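Local coordinates for protein putative glucoamylase (Bacteroides caccae ATCC 43185, PDB 4QT9) that probably hydrolyses glycosidic bonds at the ends of glucose-containing saccharides, as a putative glucoamylase built on an alpha/alpha toroid, at residues 170-184 with 214-227. Sequence-based numbering, arbitrary orientation. Where two conformers were deposited one is given.
Sequences WREVDWDWYRKGGQN and LAAASPTHGVPAAV
W175 lays one indole face against A215 at the end of helix 209-217, in a protein of the alpha/alpha toroid fold; here the turn after helix 157-172 packs on the turn between helices 209-217 and 225-232. Apolar packing comes first: A215 CA makes a CH-pi contact over that face, 4.1 Å from the centroid of the W175 five-membered ring, while V173 CG1 covers the opposite face. W170 brings the edge of its six-membered ring to the L214 carbonyl, CH2 to O 3.4 Å; its NE1 is bonded to D419, and L146 of helix 135-152 also touches it. P219 CG sits centrally over the R171 guanidinium, whose NE pairs with D167.

Polar links follow. T220 OG1 donates to R171 O at 2.7 Å, its chi1 of 46° turning the hydroxyl to that carbonyl. One water gives protons to W170 O and V173 O and accepts from S218 OG and, weakly, W175 NE1. S218 OG also accepts from H221 N in an ST motif, and the D174 carboxylate stacks on the H221 ring, planes 27° apart.

A turn of the R179 chain at chi3 (64°) sets its guanidinium with P224 CD over one face, toward the rim, and G182 CA over the other, while NE donates to Q183 O at 2.8 Å. An alanine here is likely to leave the D176 carboxylate without its salt-bridge mate, and Q183 O and the face of P224 that meets the guanidinium without their partner. D176 OD1 lies almost exactly in the guanidinium plane, and R179 NH1 comes to its syn side at 2.9 Å, somewhat out of the carboxylate plane.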
loop_
_atom_site.group_PDB
_atom_site.type_symbol
_atom_site.label_atom_id
_atom_site.label_comp_id
_atom_site.label_asym_id
_atom_site.label_seq_id
_atom_site.Cartn_x
_atom_site.Cartn_y
_atom_site.Cartn_z
ATOM N N TRP A 170 16.841 4.046 -6.508
ATOM C CA TRP A 170 16.406 4.916 -5.410
ATOM C C TRP A 170 17.068 6.301 -5.609
ATOM O O TRP A 170 16.367 7.315 -5.586
ATOM C CB TRP A 170 16.771 4.273 -4.031
ATOM C CG TRP A 170 16.902 5.196 -2.830
ATOM C CD1 TRP A 170 18.015 5.368 -2.052
ATOM C CD2 TRP A 170 15.875 6.042 -2.256
ATOM N NE1 TRP A 170 17.747 6.254 -1.026
ATOM C CE2 TRP A 170 16.436 6.673 -1.123
ATOM C CE3 TRP A 170 14.550 6.340 -2.606
ATOM C CZ2 TRP A 170 15.694 7.536 -0.296
ATOM C CZ3 TRP A 170 13.820 7.223 -1.804
ATOM C CH2 TRP A 170 14.397 7.821 -0.672
ATOM N N ARG A 171 18.388 6.340 -5.880
ATOM C CA ARG A 171 19.106 7.621 -6.076
ATOM C C ARG A 171 18.673 8.369 -7.352
ATOM O O ARG A 171 18.868 9.589 -7.441
ATOM C CB ARG A 171 20.618 7.420 -6.089
ATOM C CG ARG A 171 21.152 7.127 -4.716
ATOM C CD ARG A 171 22.620 6.790 -4.734
ATOM N NE ARG A 171 23.087 6.673 -3.361
ATOM C CZ ARG A 171 23.589 7.680 -2.653
ATOM N NH1 ARG A 171 23.759 8.873 -3.208
ATOM N NH2 ARG A 171 23.937 7.497 -1.387
ATOM N N GLU A 172 18.063 7.649 -8.317
ATOM C CA GLU A 172 17.636 8.237 -9.581
ATOM C C GLU A 172 16.253 8.907 -9.481
ATOM O O GLU A 172 15.919 9.727 -10.343
ATOM C CB GLU A 172 17.662 7.190 -10.700
ATOM C CG GLU A 172 19.063 6.974 -11.243
ATOM C CD GLU A 172 19.243 5.866 -12.267
ATOM O OE1 GLU A 172 18.444 4.899 -12.271
ATOM O OE2 GLU A 172 20.221 5.955 -13.046
ATOM N N VAL A 173 15.471 8.624 -8.431
ATOM C CA VAL A 173 14.144 9.289 -8.317
ATOM C C VAL A 173 14.312 10.772 -7.986
ATOM O O VAL A 173 14.774 11.116 -6.887
ATOM C CB VAL A 173 13.136 8.642 -7.334
ATOM C CG1 VAL A 173 11.772 9.330 -7.444
ATOM C CG2 VAL A 173 12.999 7.142 -7.584
ATOM N N ASP A 174 13.902 11.649 -8.936
ATOM C CA ASP A 174 14.022 13.099 -8.726
ATOM C C ASP A 174 12.747 13.648 -8.050
ATOM O O ASP A 174 11.882 14.238 -8.724
ATOM C CB ASP A 174 14.332 13.842 -10.038
ATOM C CG ASP A 174 14.752 15.314 -9.867
ATOM O OD1 ASP A 174 14.557 15.873 -8.761
ATOM O OD2 ASP A 174 15.261 15.899 -10.834
ATOM N N TRP A 175 12.639 13.451 -6.712
ATOM C CA TRP A 175 11.459 13.912 -5.949
ATOM C C TRP A 175 11.306 15.434 -6.077
ATOM O O TRP A 175 10.191 15.935 -6.242
ATOM C CB TRP A 175 11.551 13.519 -4.455
ATOM C CG TRP A 175 11.896 12.082 -4.223
ATOM C CD1 TRP A 175 13.144 11.546 -4.102
ATOM C CD2 TRP A 175 10.973 10.974 -4.174
ATOM N NE1 TRP A 175 13.059 10.181 -3.920
ATOM C CE2 TRP A 175 11.737 9.804 -3.958
ATOM C CE3 TRP A 175 9.567 10.867 -4.228
ATOM C CZ2 TRP A 175 11.143 8.530 -3.848
ATOM C CZ3 TRP A 175 8.981 9.606 -4.132
ATOM C CH2 TRP A 175 9.760 8.463 -3.909
ATOM N N ASP A 176 12.449 16.156 -6.051
ATOM C CA ASP A 176 12.486 17.608 -6.094
ATOM C C ASP A 176 11.861 18.151 -7.381
ATOM O O ASP A 176 11.259 19.218 -7.342
ATOM C CB ASP A 176 13.926 18.107 -5.917
ATOM C CG ASP A 176 14.039 19.608 -5.859
ATOM O OD1 ASP A 176 13.879 20.173 -4.750
ATOM O OD2 ASP A 176 14.303 20.222 -6.919
ATOM N N TRP A 177 11.992 17.443 -8.501
ATOM C CA TRP A 177 11.356 17.871 -9.756
ATOM C C TRP A 177 9.840 18.072 -9.578
ATOM O O TRP A 177 9.272 18.993 -10.147
ATOM C CB TRP A 177 11.600 16.835 -10.877
ATOM C CG TRP A 177 10.819 17.121 -12.124
ATOM C CD1 TRP A 177 9.594 16.622 -12.452
ATOM C CD2 TRP A 177 11.111 18.135 -13.090
ATOM N NE1 TRP A 177 9.136 17.217 -13.606
ATOM C CE2 TRP A 177 10.064 18.126 -14.037
ATOM C CE3 TRP A 177 12.202 19.003 -13.293
ATOM C CZ2 TRP A 177 10.063 18.957 -15.162
ATOM C CZ3 TRP A 177 12.211 19.816 -14.422
ATOM C CH2 TRP A 177 11.142 19.803 -15.331
ATOM N N TYR A 178 9.193 17.192 -8.812
ATOM C CA TYR A 178 7.757 17.165 -8.611
ATOM C C TYR A 178 7.259 18.290 -7.683
ATOM O O TYR A 178 6.080 18.343 -7.379
ATOM C CB TYR A 178 7.342 15.766 -8.142
ATOM C CG TYR A 178 7.386 14.759 -9.285
ATOM C CD1 TYR A 178 8.596 14.242 -9.740
ATOM C CD2 TYR A 178 6.219 14.350 -9.929
ATOM C CE1 TYR A 178 8.652 13.383 -10.842
ATOM C CE2 TYR A 178 6.262 13.475 -11.016
ATOM C CZ TYR A 178 7.488 13.024 -11.493
ATOM O OH TYR A 178 7.558 12.157 -12.561
ATOM N N ARG A 179 8.138 19.254 -7.322
ATOM C CA ARG A 179 7.758 20.447 -6.590
ATOM C C ARG A 179 7.312 21.513 -7.597
ATOM O O ARG A 179 6.994 22.632 -7.186
ATOM C CB ARG A 179 8.922 20.992 -5.744
ATOM C CG ARG A 179 9.387 20.132 -4.577
ATOM C CD ARG A 179 10.692 20.704 -4.038
ATOM N NE ARG A 179 10.527 22.053 -3.484
ATOM C CZ ARG A 179 11.523 22.902 -3.265
ATOM N NH1 ARG A 179 12.766 22.570 -3.578
ATOM N NH2 ARG A 179 11.280 24.101 -2.744
ATOM N N LYS A 180 7.376 21.194 -8.928
ATOM C CA LYS A 180 6.958 22.073 -10.038
ATOM C C LYS A 180 7.672 23.441 -9.945
ATOM O O LYS A 180 7.048 24.458 -9.646
ATOM C CB LYS A 180 5.415 22.228 -10.039
ATOM C CG LYS A 180 4.839 23.029 -11.202
ATOM C CD LYS A 180 3.314 23.142 -11.087
ATOM C CE LYS A 180 2.787 24.175 -12.042
ATOM N NZ LYS A 180 1.307 24.205 -12.041
ATOM N N GLY A 181 8.982 23.437 -10.149
ATOM C CA GLY A 181 9.790 24.654 -10.095
ATOM C C GLY A 181 10.014 25.261 -8.715
ATOM O O GLY A 181 10.160 26.479 -8.609
ATOM N N GLY A 182 10.128 24.431 -7.678
ATOM C CA GLY A 182 10.460 24.900 -6.332
ATOM C C GLY A 182 9.329 25.295 -5.395
ATOM O O GLY A 182 9.565 26.006 -4.417
ATOM N N GLN A 183 8.114 24.801 -5.615
ATOM C CA GLN A 183 7.019 25.114 -4.694
ATOM C C GLN A 183 7.217 24.283 -3.419
ATOM O O GLN A 183 7.987 23.322 -3.447
ATOM C CB GLN A 183 5.648 24.840 -5.370
ATOM C CG GLN A 183 5.416 25.673 -6.644
ATOM C CD GLN A 183 4.041 25.490 -7.222
ATOM O OE1 GLN A 183 3.111 25.103 -6.535
ATOM N NE2 GLN A 183 3.877 25.752 -8.508
ATOM N N ASN A 184 6.581 24.656 -2.312
ATOM C CA ASN A 184 6.721 23.887 -1.060
ATOM C C ASN A 184 5.568 22.898 -0.908
ATOM O O ASN A 184 4.778 22.949 0.033
ATOM C CB ASN A 184 6.852 24.816 0.146
ATOM C CG ASN A 184 8.172 25.532 0.130
ATOM O OD1 ASN A 184 9.230 24.936 -0.118
ATOM N ND2 ASN A 184 8.135 26.821 0.324
ATOM N N LEU A 214 9.902 9.856 2.100
ATOM C CA LEU A 214 10.932 9.431 1.118
ATOM C C LEU A 214 11.476 10.622 0.314
ATOM O O LEU A 214 12.668 10.668 0.037
ATOM C CB LEU A 214 10.368 8.367 0.184
ATOM C CG LEU A 214 10.044 7.036 0.845
ATOM C CD1 LEU A 214 9.331 6.132 -0.119
ATOM C CD2 LEU A 214 11.311 6.371 1.427
ATOM N N ALA A 215 10.625 11.620 0.002
ATOM C CA ALA A 215 11.062 12.840 -0.678
ATOM C C ALA A 215 12.111 13.566 0.158
ATOM O O ALA A 215 13.102 14.007 -0.392
ATOM C CB ALA A 215 9.885 13.753 -0.938
ATOM N N ALA A 216 11.936 13.601 1.484
ATOM C CA ALA A 216 12.864 14.223 2.427
ATOM C C ALA A 216 14.103 13.356 2.678
ATOM O O ALA A 216 15.138 13.882 3.037
ATOM C CB ALA A 216 12.154 14.489 3.745
ATOM N N ALA A 217 13.973 12.037 2.521
ATOM C CA ALA A 217 15.037 11.041 2.742
ATOM C C ALA A 217 16.039 10.925 1.582
ATOM O O ALA A 217 17.142 10.410 1.789
ATOM C CB ALA A 217 14.404 9.676 2.976
ATOM N N SER A 218 15.647 11.325 0.357
ATOM C CA SER A 218 16.475 11.129 -0.833
ATOM C C SER A 218 17.880 11.663 -0.636
ATOM O O SER A 218 18.048 12.834 -0.249
ATOM C CB SER A 218 15.845 11.765 -2.060
ATOM O OG SER A 218 16.718 11.618 -3.165
ATOM N N PRO A 219 18.908 10.801 -0.855
ATOM C CA PRO A 219 20.282 11.255 -0.655
ATOM C C PRO A 219 20.797 12.084 -1.850
ATOM O O PRO A 219 21.909 12.650 -1.778
ATOM C CB PRO A 219 21.044 9.943 -0.503
ATOM C CG PRO A 219 20.341 9.018 -1.458
ATOM C CD PRO A 219 18.875 9.385 -1.289
ATOM N N THR A 220 19.982 12.218 -2.917
ATOM C CA THR A 220 20.421 12.958 -4.125
ATOM C C THR A 220 19.459 14.090 -4.526
ATOM O O THR A 220 19.910 15.158 -4.932
ATOM C CB THR A 220 20.529 11.978 -5.296
ATOM O OG1 THR A 220 19.337 11.184 -5.285
ATOM C CG2 THR A 220 21.751 11.079 -5.193
ATOM N N HIS A 221 18.141 13.828 -4.483
ATOM C CA HIS A 221 17.148 14.813 -4.909
ATOM C C HIS A 221 16.123 15.059 -3.819
ATOM O O HIS A 221 14.926 15.191 -4.096
ATOM C CB HIS A 221 16.469 14.340 -6.208
ATOM C CG HIS A 221 17.433 14.098 -7.336
ATOM N ND1 HIS A 221 17.994 15.144 -8.046
ATOM C CD2 HIS A 221 17.858 12.929 -7.872
ATOM C CE1 HIS A 221 18.777 14.584 -8.953
ATOM N NE2 HIS A 221 18.732 13.251 -8.879
ATOM N N GLY A 222 16.609 15.112 -2.580
ATOM C CA GLY A 222 15.798 15.359 -1.388
ATOM C C GLY A 222 15.158 16.734 -1.388
ATOM O O GLY A 222 15.698 17.681 -1.967
ATOM N N VAL A 223 13.986 16.847 -0.771
ATOM C CA VAL A 223 13.286 18.114 -0.747
ATOM C C VAL A 223 13.504 18.845 0.597
ATOM O O VAL A 223 13.728 18.179 1.618
ATOM C CB VAL A 223 11.771 17.928 -1.043
ATOM C CG1 VAL A 223 11.556 17.266 -2.397
ATOM C CG2 VAL A 223 11.062 17.166 0.069
ATOM N N PRO A 224 13.385 20.201 0.619
ATOM C CA PRO A 224 13.454 20.930 1.916
ATOM C C PRO A 224 12.331 20.510 2.872
ATOM O O PRO A 224 11.277 20.096 2.399
ATOM C CB PRO A 224 13.265 22.395 1.523
ATOM C CG PRO A 224 13.393 22.458 0.058
ATOM C CD PRO A 224 13.122 21.118 -0.510
ATOM N N ALA A 225 12.519 20.673 4.208
ATOM C CA ALA A 225 11.478 20.338 5.193
ATOM C C ALA A 225 10.220 21.166 4.979
ATOM O O ALA A 225 9.130 20.670 5.253
ATOM C CB ALA A 225 11.983 20.523 6.606
ATOM N N ALA A 226 10.364 22.395 4.431
ATOM C CA ALA A 226 9.231 23.299 4.145
ATOM C C ALA A 226 8.190 22.626 3.232
ATOM O O ALA A 226 6.994 22.894 3.356
ATOM C CB ALA A 226 9.732 24.592 3.515
ATOM N N VAL A 227 8.639 21.737 2.352
ATOM C CA VAL A 227 7.759 20.986 1.435
ATOM C C VAL A 227 6.762 20.157 2.261
ATOM O O VAL A 227 5.577 20.160 1.929
ATOM C CB VAL A 227 8.565 20.136 0.422
ATOM C CG1 VAL A 227 7.666 19.172 -0.362
ATOM C CG2 VAL A 227 9.336 21.042 -0.526
HETATM O O HOH W 1 15.697 9.871 -4.894
HETATM O O HOH W 2 24.385 12.144 -2.858
#